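Local coordinates for protein putative leucoanthocyanidin reductase 1 (Vitis vinifera, PDB 3I6I) that probably catalyses the NADPH-dependent reduction of leucoanthocyanidins in flavonoid biosynthesis, as a Rossmann-fold short-chain dehydrogenase/reductase, at residues A[122-136]-A[268-282]. Numbering follows the deposited sequence.
Sequences HDVNRADPVEPGLNM and VVAAFTHDIFIKGCQ. With ACY (acetic acid), chain C.
The His122 imidazole is sandwiched: Cys281 SG lies over one face, 3.9 Å from the ring centroid, and the methyl group of a bound acetic acid molecule, probably from the crystallisation liquor, lies over the other. At the ring edge, in plane, sit Ile276 CD1 and a water, which ND1 meets at 2.8 Å and which donates a hydrogen bond to Asp275 OD2. The first torsion (chi1 -52°), with CG beside the backbone N, turns the ring in between Cys281 SG and that methyl. The same methyl covers one face of Phe272, and Val268 O lies over the opposite face, offset toward the rim. The OXT of the acetic acid takes a nearly straight hydrogen bond from His122 N (169°). Met136 SD comes at the Phe272 edge, 5.2 Å from the centroid, a Met-aromatic contact. Beyond the sulfur, CE of Met136 bends onto Val268 CG1, a tight 3.5 Å.

Gly133 CA passes 3.5 Å from Phe272 CE1, so close that a beta carbon there would clash with the ring. Farther along, Val130 CG2 and the Pro132 ring pack against Ala271 and Val268. Two more waters join backbone N-H groups of the loop to the helix: one links Asp128 N to Asp275 OD1, the other Val130 N to Ala271 O and to ND1 of His274, whose NE2 is hydrogen-bonded to Glu252. On the solvent-exposed side Lys279 NZ gives Asp128 O a 2.9 Å hydrogen bond from above the carbonyl plane.

An alanine in place of His122 would probably open a gap beside Cys281 and deprive the water on Asp275 of its ring partner. The contact packs helix 266-277 against the loop entering helix 133-149 in an NmrA-like, Rossmann-fold reductase, and its Met136 end borders the NADPH site with the cofactor-binding Lys140.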
loop_
_atom_site.group_PDB
_atom_site.type_symbol
_atom_site.label_atom_id
_atom_site.label_comp_id
_atom_site.label_asym_id
_atom_site.label_seq_id
_atom_site.Cartn_x
_atom_site.Cartn_y
_atom_site.Cartn_z
ATOM N N HIS A 122 1.934 6.882 0.254
ATOM C CA HIS A 122 2.139 8.241 -0.281
ATOM C C HIS A 122 3.307 8.324 -1.227
ATOM O O HIS A 122 4.070 7.337 -1.440
ATOM C CB HIS A 122 2.311 9.242 0.876
ATOM C CG HIS A 122 1.216 9.163 1.876
ATOM N ND1 HIS A 122 1.387 9.496 3.207
ATOM C CD2 HIS A 122 -0.084 8.789 1.744
ATOM C CE1 HIS A 122 0.238 9.331 3.844
ATOM N NE2 HIS A 122 -0.667 8.895 2.978
ATOM N N ASP A 123 3.505 9.503 -1.809
ATOM C CA ASP A 123 4.700 9.659 -2.674
ATOM C C ASP A 123 5.847 10.046 -1.755
ATOM O O ASP A 123 5.903 11.175 -1.272
ATOM C CB ASP A 123 4.462 10.745 -3.729
ATOM C CG ASP A 123 5.678 10.957 -4.628
ATOM O OD1 ASP A 123 6.816 10.671 -4.207
ATOM O OD2 ASP A 123 5.502 11.390 -5.777
ATOM N N VAL A 124 6.700 9.078 -1.430
ATOM C CA VAL A 124 7.704 9.297 -0.406
ATOM C C VAL A 124 8.727 10.360 -0.796
ATOM O O VAL A 124 9.421 10.928 0.062
ATOM C CB VAL A 124 8.415 7.975 -0.031
ATOM C CG1 VAL A 124 7.378 6.917 0.368
ATOM C CG2 VAL A 124 9.292 7.472 -1.175
ATOM N N ASN A 125 8.844 10.624 -2.104
ATOM C CA ASN A 125 9.685 11.722 -2.559
ATOM C C ASN A 125 9.119 13.118 -2.502
ATOM O O ASN A 125 9.886 14.075 -2.580
ATOM C CB ASN A 125 10.328 11.417 -3.944
ATOM C CG ASN A 125 11.659 10.667 -3.799
ATOM O OD1 ASN A 125 12.031 9.833 -4.632
ATOM N ND2 ASN A 125 12.375 10.962 -2.720
ATOM N N ARG A 126 7.812 13.274 -2.303
ATOM C CA ARG A 126 7.200 14.552 -2.138
ATOM C C ARG A 126 6.800 14.835 -0.690
ATOM O O ARG A 126 6.802 15.968 -0.256
ATOM C CB ARG A 126 5.934 14.638 -2.977
ATOM C CG ARG A 126 6.238 14.691 -4.458
ATOM C CD ARG A 126 4.996 14.852 -5.243
ATOM N NE ARG A 126 5.248 15.367 -6.590
ATOM C CZ ARG A 126 5.260 14.620 -7.681
ATOM N NH1 ARG A 126 5.042 13.308 -7.614
ATOM N NH2 ARG A 126 5.452 15.204 -8.860
ATOM N N ALA A 127 6.384 13.795 0.008
ATOM C CA ALA A 127 5.813 13.955 1.385
ATOM C C ALA A 127 6.943 14.107 2.396
ATOM O O ALA A 127 7.978 13.452 2.269
ATOM C CB ALA A 127 4.971 12.750 1.737
ATOM N N ASP A 128 6.684 14.879 3.450
ATOM C CA ASP A 128 7.679 15.201 4.457
ATOM C C ASP A 128 7.057 15.018 5.871
ATOM O O ASP A 128 6.906 16.003 6.622
ATOM C CB ASP A 128 8.136 16.642 4.196
ATOM C CG ASP A 128 9.183 17.135 5.153
ATOM O OD1 ASP A 128 10.013 16.324 5.616
ATOM O OD2 ASP A 128 9.156 18.359 5.462
ATOM N N PRO A 129 6.754 13.765 6.246
ATOM C CA PRO A 129 6.171 13.561 7.564
ATOM C C PRO A 129 7.123 13.817 8.664
ATOM O O PRO A 129 8.335 13.770 8.472
ATOM C CB PRO A 129 5.786 12.087 7.565
ATOM C CG PRO A 129 6.761 11.474 6.576
ATOM C CD PRO A 129 6.906 12.487 5.525
ATOM N N VAL A 130 6.608 14.087 9.847
ATOM C CA VAL A 130 7.493 14.125 10.994
ATOM C C VAL A 130 8.057 12.756 11.368
ATOM O O VAL A 130 7.595 11.735 10.884
ATOM C CB VAL A 130 6.786 14.763 12.253
ATOM C CG1 VAL A 130 6.316 16.164 11.898
ATOM C CG2 VAL A 130 5.601 13.849 12.780
ATOM N N GLU A 131 9.049 12.750 12.254
ATOM C CA GLU A 131 9.573 11.480 12.750
ATOM C C GLU A 131 8.508 10.837 13.647
ATOM O O GLU A 131 7.761 11.545 14.311
ATOM C CB GLU A 131 10.852 11.676 13.526
ATOM C CG GLU A 131 12.019 12.195 12.687
ATOM C CD GLU A 131 12.684 11.116 11.855
ATOM O OE1 GLU A 131 12.147 9.979 11.805
ATOM O OE2 GLU A 131 13.772 11.395 11.251
ATOM N N PRO A 132 8.461 9.501 13.718
ATOM C CA PRO A 132 9.310 8.530 13.017
ATOM C C PRO A 132 8.756 8.053 11.656
ATOM O O PRO A 132 9.322 7.151 11.053
ATOM C CB PRO A 132 9.405 7.392 14.025
ATOM C CG PRO A 132 8.026 7.395 14.705
ATOM C CD PRO A 132 7.623 8.856 14.753
ATOM N N GLY A 133 7.673 8.654 11.163
ATOM C CA GLY A 133 7.202 8.396 9.806
ATOM C C GLY A 133 8.335 8.670 8.818
ATOM O O GLY A 133 8.551 7.892 7.875
ATOM N N LEU A 134 9.074 9.761 9.078
ATOM C CA LEU A 134 10.146 10.195 8.182
ATOM C C LEU A 134 11.208 9.128 8.006
ATOM O O LEU A 134 11.728 8.973 6.898
ATOM C CB LEU A 134 10.786 11.506 8.639
ATOM C CG LEU A 134 11.741 12.256 7.686
ATOM C CD1 LEU A 134 11.146 12.521 6.272
ATOM C CD2 LEU A 134 12.262 13.556 8.323
ATOM N N ASN A 135 11.547 8.428 9.084
ATOM C CA ASN A 135 12.560 7.349 8.978
ATOM C C ASN A 135 12.143 6.265 8.028
ATOM O O ASN A 135 12.940 5.828 7.209
ATOM C CB ASN A 135 12.860 6.762 10.347
ATOM C CG ASN A 135 14.101 5.893 10.329
ATOM O OD1 ASN A 135 15.192 6.384 10.084
ATOM N ND2 ASN A 135 13.921 4.607 10.485
ATOM N N MET A 136 10.865 5.869 8.088
ATOM C CA MET A 136 10.338 4.928 7.154
ATOM C C MET A 136 10.449 5.421 5.712
ATOM O O MET A 136 10.835 4.650 4.838
ATOM C CB MET A 136 8.871 4.584 7.454
ATOM C CG MET A 136 8.411 3.406 6.613
ATOM S SD MET A 136 6.737 2.862 6.967
ATOM C CE MET A 136 6.801 2.565 8.717
ATOM N N VAL A 268 4.500 6.003 14.342
ATOM C CA VAL A 268 4.584 6.078 12.886
ATOM C C VAL A 268 3.208 6.422 12.301
ATOM O O VAL A 268 3.076 7.317 11.433
ATOM C CB VAL A 268 5.121 4.772 12.272
ATOM C CG1 VAL A 268 5.147 4.870 10.747
ATOM C CG2 VAL A 268 6.508 4.484 12.813
ATOM N N VAL A 269 2.184 5.716 12.768
ATOM C CA VAL A 269 0.831 5.954 12.295
ATOM C C VAL A 269 0.416 7.391 12.649
ATOM O O VAL A 269 -0.222 8.061 11.828
ATOM C CB VAL A 269 -0.218 4.948 12.857
ATOM C CG1 VAL A 269 -1.634 5.357 12.374
ATOM C CG2 VAL A 269 0.119 3.510 12.409
ATOM N N ALA A 270 0.787 7.867 13.847
ATOM C CA ALA A 270 0.496 9.247 14.220
ATOM C C ALA A 270 1.136 10.279 13.252
ATOM O O ALA A 270 0.532 11.256 12.804
ATOM C CB ALA A 270 0.919 9.506 15.676
ATOM N N ALA A 271 2.407 10.057 12.928
ATOM C CA ALA A 271 3.131 10.933 12.003
ATOM C C ALA A 271 2.452 10.964 10.617
ATOM O O ALA A 271 2.278 12.018 10.026
ATOM C CB ALA A 271 4.575 10.432 11.890
ATOM N N PHE A 272 2.044 9.808 10.105
ATOM C CA PHE A 272 1.367 9.799 8.781
ATOM C C PHE A 272 -0.038 10.418 8.828
ATOM O O PHE A 272 -0.431 11.095 7.888
ATOM C CB PHE A 272 1.271 8.390 8.247
ATOM C CG PHE A 272 2.605 7.740 7.953
ATOM C CD1 PHE A 272 3.717 8.462 7.532
ATOM C CD2 PHE A 272 2.728 6.380 8.088
ATOM C CE1 PHE A 272 4.918 7.809 7.262
ATOM C CE2 PHE A 272 3.916 5.738 7.788
ATOM C CZ PHE A 272 5.008 6.463 7.383
ATOM N N THR A 273 -0.760 10.218 9.944
ATOM C CA THR A 273 -2.055 10.912 10.180
ATOM C C THR A 273 -1.896 12.434 10.099
ATOM O O THR A 273 -2.710 13.142 9.488
ATOM C CB THR A 273 -2.682 10.480 11.545
ATOM O OG1 THR A 273 -2.846 9.046 11.562
ATOM C CG2 THR A 273 -4.091 11.100 11.741
ATOM N N HIS A 274 -0.885 12.964 10.765
ATOM C CA HIS A 274 -0.551 14.383 10.712
ATOM C C HIS A 274 -0.262 14.836 9.278
ATOM O O HIS A 274 -0.795 15.849 8.798
ATOM C CB HIS A 274 0.638 14.660 11.614
ATOM C CG HIS A 274 1.126 16.064 11.583
ATOM N ND1 HIS A 274 2.201 16.463 10.831
ATOM C CD2 HIS A 274 0.737 17.151 12.289
ATOM C CE1 HIS A 274 2.407 17.758 11.022
ATOM N NE2 HIS A 274 1.520 18.198 11.900
ATOM N N ASP A 275 0.566 14.082 8.574
ATOM C CA ASP A 275 0.931 14.445 7.216
ATOM C C ASP A 275 -0.306 14.536 6.305
ATOM O O ASP A 275 -0.418 15.480 5.500
ATOM C CB ASP A 275 1.969 13.469 6.649
ATOM C CG ASP A 275 2.902 14.113 5.609
ATOM O OD1 ASP A 275 2.975 15.393 5.434
ATOM O OD2 ASP A 275 3.598 13.307 4.944
ATOM N N ILE A 276 -1.179 13.548 6.413
ATOM C CA ILE A 276 -2.389 13.471 5.596
ATOM C C ILE A 276 -3.386 14.525 5.973
ATOM O O ILE A 276 -3.807 15.296 5.097
ATOM C CB ILE A 276 -3.045 12.111 5.655
ATOM C CG1 ILE A 276 -2.118 10.976 5.207
ATOM C CG2 ILE A 276 -4.426 12.111 4.942
ATOM C CD1 ILE A 276 -2.615 9.580 5.664
ATOM N N PHE A 277 -3.780 14.545 7.252
ATOM C CA PHE A 277 -4.975 15.285 7.681
ATOM C C PHE A 277 -4.719 16.685 8.209
ATOM O O PHE A 277 -5.660 17.487 8.329
ATOM C CB PHE A 277 -5.795 14.451 8.638
ATOM C CG PHE A 277 -6.359 13.216 8.001
ATOM C CD1 PHE A 277 -7.370 13.304 7.046
ATOM C CD2 PHE A 277 -5.848 11.981 8.269
ATOM C CE1 PHE A 277 -7.851 12.181 6.429
ATOM C CE2 PHE A 277 -6.318 10.845 7.637
ATOM C CZ PHE A 277 -7.351 10.939 6.735
ATOM N N ILE A 278 -3.473 16.981 8.532
ATOM C CA ILE A 278 -3.061 18.348 8.846
ATOM C C ILE A 278 -2.387 19.012 7.647
ATOM O O ILE A 278 -2.741 20.126 7.281
ATOM C CB ILE A 278 -2.180 18.428 10.123
ATOM C CG1 ILE A 278 -2.930 17.856 11.335
ATOM C CG2 ILE A 278 -1.640 19.849 10.381
ATOM C CD1 ILE A 278 -4.286 18.468 11.716
ATOM N N LYS A 279 -1.421 18.339 7.020
ATOM C CA LYS A 279 -0.601 18.990 6.011
ATOM C C LYS A 279 -1.059 18.743 4.558
ATOM O O LYS A 279 -0.543 19.371 3.671
ATOM C CB LYS A 279 0.870 18.597 6.174
ATOM C CG LYS A 279 1.395 18.942 7.572
ATOM C CD LYS A 279 2.853 19.195 7.619
ATOM C CE LYS A 279 3.581 17.906 7.472
ATOM N NZ LYS A 279 5.058 18.094 7.384
ATOM N N GLY A 280 -2.022 17.854 4.336
ATOM C CA GLY A 280 -2.584 17.657 3.007
ATOM C C GLY A 280 -1.659 16.936 2.063
ATOM O O GLY A 280 -1.699 17.211 0.847
ATOM N N CYS A 281 -0.830 16.009 2.588
ATOM C CA CYS A 281 0.245 15.385 1.759
ATOM C C CYS A 281 -0.243 14.594 0.520
ATOM O O CYS A 281 0.509 14.416 -0.443
ATOM C CB CYS A 281 1.169 14.515 2.643
ATOM S SG CYS A 281 0.468 12.969 3.139
ATOM N N GLN A 282 -1.470 14.087 0.538
ATOM C CA GLN A 282 -1.991 13.279 -0.577
ATOM C C GLN A 282 -2.500 14.142 -1.726
ATOM O O GLN A 282 -2.636 13.661 -2.866
ATOM C CB GLN A 282 -3.123 12.376 -0.134
ATOM C CG GLN A 282 -2.722 11.397 0.943
ATOM C CD GLN A 282 -3.745 10.298 1.250
ATOM O OE1 GLN A 282 -3.475 9.399 2.089
ATOM N NE2 GLN A 282 -4.871 10.341 0.612
HETATM C C ACY C . 2.304 5.395 3.824
HETATM O O ACY C . 2.314 4.147 3.949
HETATM O OXT ACY C . 2.994 6.029 2.976
HETATM C CH3 ACY C . 1.377 6.144 4.749
HETATM O O HOH W 1 3.104 10.723 5.060
HETATM O O HOH W 2 2.226 11.979 -0.973
HETATM O O HOH W 3 4.366 16.571 3.696
HETATM O O HOH W 4 3.798 14.292 9.681
#